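Local coordinates for acid phosphatase (Bacillus anthracis, PDB 2I33), which probably hydrolyses phosphate monoesters, as a magnesium-binding class C acid phosphatase of the HAD superfamily, at residues Y89-D92 with D93-K97; S74-Q77 with A78-K82. All coordinates share one frame; numbering follows the deposited sequence.

Contact 1: residues Y89-D92 with D93-K97; sequences YKWD and DWINK
The short helix 91-97 of this HAD-family phosphatase opens with Lys90 at its N-cap position, and its first turns bring Trp91 against Trp94 and Ile95. Three backbone bonds define the turns: Trp94 N to Lys90 O, Ile95 N to Trp91 O at 2.8 Å, and Asn96 N to Asp92 O. Trp91 carries the apolar side of the contact. With CG anti to the backbone N (chi1 176°) and beside the carbonyl carbon, its indole comes within contact of Trp94 CD1 and Ile95 CG1. Trp94 takes a similar first torsion, and its CD1 comes within 3.6 Å of Trp91 CZ3. The two ring planes are inclined at 46°, so the pair is neither stacked nor edge-to-face. Beyond this pair, the Trp91 ring meets His76 edge-to-face, and the Trp91 side chain touches residues of the apparent HAD-type DxDx(T/V) motif, whose Asp65 and Asp67 bind magnesium with Asp180; that side chain is about 9 Å from the ion. Trp94 NE1 is hydrogen-bonded to Asn73 OD1, which fixes that indole's polar edge.

Lys90 and Asp93 lie on the exposed side of the turn. Asp93 OD2 sits 3.7 Å from Lys90 CG, beside the aliphatic part of the lysine, while Lys90 NZ is 5.1 Å from the same oxygen, too far for a salt bridge. Asp92 OD2 instead pairs with Lys127 NZ. Ile95 supplies the other apolar contact: its CG1 lies over one face of the Trp91 indole, 3.9 Å from the centroid of the five-membered ring and 23° off the normal, a CH-pi contact, while Ile95 CD1 reaches Trp91 CZ2 at 3.7 Å.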
# COMPACT_ATOMS: atom_id res chain seq x y z
N TYR A 89 -0.72 -24.72 -0.20
CA TYR A 89 -1.69 -25.67 -0.74
C TYR A 89 -2.11 -25.22 -2.13
O TYR A 89 -2.56 -24.09 -2.27
CB TYR A 89 -2.90 -25.70 0.14
CG TYR A 89 -3.98 -26.63 -0.33
CD1 TYR A 89 -3.77 -27.99 -0.34
CD2 TYR A 89 -5.20 -26.14 -0.76
CE1 TYR A 89 -4.76 -28.87 -0.73
CE2 TYR A 89 -6.21 -27.03 -1.16
CZ TYR A 89 -5.97 -28.37 -1.16
OH TYR A 89 -6.95 -29.28 -1.54
N LYS A 90 -1.91 -26.10 -3.11
CA LYS A 90 -2.26 -25.86 -4.52
C LYS A 90 -1.58 -24.62 -5.13
O LYS A 90 -1.99 -24.10 -6.16
CB LYS A 90 -3.80 -25.89 -4.68
CG LYS A 90 -4.34 -27.27 -4.44
CD LYS A 90 -5.80 -27.43 -4.79
CE LYS A 90 -6.19 -28.90 -4.75
NZ LYS A 90 -7.63 -29.22 -5.03
N TRP A 91 -0.48 -24.16 -4.53
CA TRP A 91 0.27 -23.07 -5.11
C TRP A 91 0.89 -23.49 -6.44
O TRP A 91 0.79 -22.77 -7.44
CB TRP A 91 1.34 -22.58 -4.15
CG TRP A 91 2.20 -21.54 -4.72
CD1 TRP A 91 3.50 -21.66 -5.09
CD2 TRP A 91 1.83 -20.18 -4.96
NE1 TRP A 91 3.96 -20.45 -5.58
CE2 TRP A 91 2.96 -19.53 -5.52
CE3 TRP A 91 0.66 -19.46 -4.79
CZ2 TRP A 91 2.93 -18.18 -5.88
CZ3 TRP A 91 0.64 -18.14 -5.13
CH2 TRP A 91 1.77 -17.51 -5.68
N ASP A 92 1.51 -24.66 -6.48
CA ASP A 92 2.10 -25.13 -7.73
C ASP A 92 1.04 -25.32 -8.80
O ASP A 92 1.30 -25.02 -9.99
CB ASP A 92 2.87 -26.41 -7.52
CG ASP A 92 4.16 -26.18 -6.75
OD1 ASP A 92 4.46 -24.99 -6.46
OD2 ASP A 92 4.85 -27.21 -6.46
N ASP A 93 -0.12 -25.82 -8.41
CA ASP A 93 -1.26 -25.96 -9.34
C ASP A 93 -1.59 -24.59 -9.95
O ASP A 93 -1.74 -24.46 -11.17
CB ASP A 93 -2.50 -26.53 -8.63
CG ASP A 93 -2.40 -28.03 -8.32
OD1 ASP A 93 -1.41 -28.70 -8.70
OD2 ASP A 93 -3.38 -28.55 -7.75
N TRP A 94 -1.68 -23.60 -9.09
CA TRP A 94 -1.92 -22.22 -9.52
C TRP A 94 -0.83 -21.73 -10.48
O TRP A 94 -1.12 -21.20 -11.57
CB TRP A 94 -1.98 -21.33 -8.29
CG TRP A 94 -1.92 -19.88 -8.60
CD1 TRP A 94 -0.91 -19.03 -8.31
CD2 TRP A 94 -2.88 -19.12 -9.34
NE1 TRP A 94 -1.19 -17.76 -8.78
CE2 TRP A 94 -2.37 -17.80 -9.46
CE3 TRP A 94 -4.09 -19.42 -9.95
CZ2 TRP A 94 -3.09 -16.78 -10.10
CZ3 TRP A 94 -4.77 -18.41 -10.60
CH2 TRP A 94 -4.27 -17.12 -10.68
N ILE A 95 0.42 -21.87 -10.09
CA ILE A 95 1.52 -21.43 -10.97
C ILE A 95 1.45 -22.11 -12.34
O ILE A 95 1.63 -21.45 -13.38
CB ILE A 95 2.86 -21.72 -10.31
CG1 ILE A 95 3.03 -20.82 -9.08
CG2 ILE A 95 4.01 -21.55 -11.33
CD1 ILE A 95 3.21 -19.35 -9.34
N ASN A 96 1.17 -23.40 -12.35
CA ASN A 96 1.09 -24.13 -13.60
C ASN A 96 -0.01 -23.66 -14.54
O ASN A 96 0.10 -23.81 -15.76
CB ASN A 96 0.92 -25.60 -13.31
CG ASN A 96 2.20 -26.22 -12.86
OD1 ASN A 96 3.26 -25.74 -13.23
ND2 ASN A 96 2.12 -27.32 -12.12
N LYS A 97 -1.09 -23.14 -13.98
CA LYS A 97 -2.18 -22.62 -14.80
C LYS A 97 -1.71 -21.40 -15.58
O LYS A 97 -2.24 -21.10 -16.66
CB LYS A 97 -3.38 -22.25 -13.94
CG LYS A 97 -4.07 -23.45 -13.30
CD LYS A 97 -5.49 -23.10 -12.91
CE LYS A 97 -6.41 -23.22 -14.12
NZ LYS A 97 -7.43 -22.15 -14.04

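Contact 2: residues S74-Q77 with A78-K82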
# COMPACT_ATOMS: atom_id res chain seq x y z
N SER A 74 -3.61 -13.11 -6.27
CA SER A 74 -4.64 -13.08 -5.27
C SER A 74 -5.71 -14.18 -5.47
O SER A 74 -6.27 -14.62 -4.46
CB SER A 74 -5.23 -11.68 -5.11
OG SER A 74 -5.88 -11.31 -6.28
N PRO A 75 -6.00 -14.65 -6.72
CA PRO A 75 -6.96 -15.77 -6.80
C PRO A 75 -6.54 -17.00 -6.00
O PRO A 75 -7.39 -17.76 -5.54
CB PRO A 75 -7.01 -16.11 -8.28
CG PRO A 75 -6.64 -14.77 -8.95
CD PRO A 75 -5.60 -14.19 -8.07
N HIS A 76 -5.24 -17.18 -5.85
CA HIS A 76 -4.79 -18.29 -5.02
C HIS A 76 -5.08 -18.04 -3.54
O HIS A 76 -5.53 -18.93 -2.80
CB HIS A 76 -3.32 -18.57 -5.22
CG HIS A 76 -2.85 -19.70 -4.38
ND1 HIS A 76 -2.40 -19.51 -3.10
CD2 HIS A 76 -2.85 -21.04 -4.60
CE1 HIS A 76 -2.11 -20.69 -2.57
NE2 HIS A 76 -2.37 -21.63 -3.46
N GLN A 77 -4.85 -16.81 -3.09
CA GLN A 77 -5.14 -16.47 -1.70
C GLN A 77 -6.64 -16.59 -1.42
O GLN A 77 -7.04 -17.09 -0.36
CB GLN A 77 -4.64 -15.08 -1.37
CG GLN A 77 -3.13 -14.88 -1.60
CD GLN A 77 -2.25 -15.72 -0.69
OE1 GLN A 77 -1.58 -16.66 -1.15
NE2 GLN A 77 -2.25 -15.39 0.58
N ALA A 78 -7.46 -16.18 -2.38
CA ALA A 78 -8.92 -16.37 -2.29
C ALA A 78 -9.28 -17.85 -2.15
O ALA A 78 -10.14 -18.22 -1.36
CB ALA A 78 -9.60 -15.78 -3.50
N MET A 79 -8.61 -18.70 -2.93
CA MET A 79 -8.81 -20.13 -2.83
C MET A 79 -8.52 -20.60 -1.40
O MET A 79 -9.24 -21.43 -0.86
CB MET A 79 -7.93 -20.88 -3.83
CG MET A 79 -8.07 -22.39 -3.81
SD MET A 79 -7.10 -23.19 -2.52
CE MET A 79 -5.43 -22.72 -2.94
N SER A 80 -7.46 -20.07 -0.80
CA SER A 80 -7.12 -20.48 0.56
C SER A 80 -8.20 -20.09 1.56
O SER A 80 -8.52 -20.84 2.44
CB SER A 80 -5.81 -19.86 1.03
OG SER A 80 -4.74 -20.43 0.31
N VAL A 81 -8.75 -18.90 1.41
CA VAL A 81 -9.89 -18.50 2.22
C VAL A 81 -11.08 -19.45 2.04
O VAL A 81 -11.71 -19.88 3.01
CB VAL A 81 -10.32 -17.04 1.90
CG1 VAL A 81 -11.60 -16.67 2.62
CG2 VAL A 81 -9.21 -16.06 2.25
N LYS A 82 -11.38 -19.81 0.80
CA LYS A 82 -12.54 -20.66 0.54
C LYS A 82 -12.39 -22.10 1.04
O LYS A 82 -13.35 -22.72 1.50
CB LYS A 82 -12.87 -20.61 -0.93
CG LYS A 82 -13.35 -19.23 -1.34
CD LYS A 82 -13.85 -19.22 -2.78
CE LYS A 82 -14.10 -17.80 -3.26
NZ LYS A 82 -14.51 -17.78 -4.70
O HOH W 1 -2.89 -18.73 -0.13
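Ser80 OG is gripped by two partners: it is 2.6 Å from a water oxygen and also hydrogen-bonded to Lys85 O, beyond the helix. The same water donates a weak bond of 2.7 Å to Gln77 OE1, thereby bridging two side chains three residues apart on helix 74-83. Gln77 is bent at chi2 (-65°), which folds its amide back so that OE1 lies at the edge of the His76 ring, in its plane. A small buried polar patch results, with the water joining hydroxyl to amide.

Four i to i+4 backbone bonds run under these side chains. Ala78 N to Ser74 O is the shortest, 2.9 Å with an N-H...O angle of 169°. Met79 N to Pro75 O is more bent, at 153°, its donor tilted from the carbonyl plane. Pro75 lacks an N-H, but in the first turn of the helix this costs no bond of the i to i+4 pattern.

His76 and Met79 lie side by side and point the same way. Two bends in the methionine chain bring its terminal methyl back to the imidazole, with Met79 CE 3.3 Å from His76 NE2, which is itself hydrogen-bonded to Tyr89 O. Met79 SD stands farther off, 5.4 Å from the ring centroid in an oblique sulfur-aromatic approach.

Ser74 OG is tied to Asp72 OD1, at the end of strand 71-72, and to Gln28 NE2. Ala78 and Val81 pack on residues of helix 21-29 or just before it and also meet Lys247 and Leu246 of the second subunit, so this part of helix 74-83 is covered jointly by both, while His76 and Met79 meet Trp91 and Tyr89, in and just before helix 91-97.

Both contacts are local i to i+3 and i to i+4 packing, on successive helices lying on the same side of the chain's centre; the centres of the two contacts are about 11 Å apart. Contact 2 is almost wholly buried and includes a water-mediated polar link. Contact 1 is only partly buried, with Trp94 and Ile95 buried, Trp91 partly exposed, and Lys90, Asp93 and Asn96 exposed. The helices are joined directly where His76 NE2 lies 2.7 Å from Tyr89 O, a probable hydrogen bond tying contact 2 to the lead-in of contact 1. Each contact also meets the second subunit: Trp94 against Phe249 of that chain, Met79 against its Ser248.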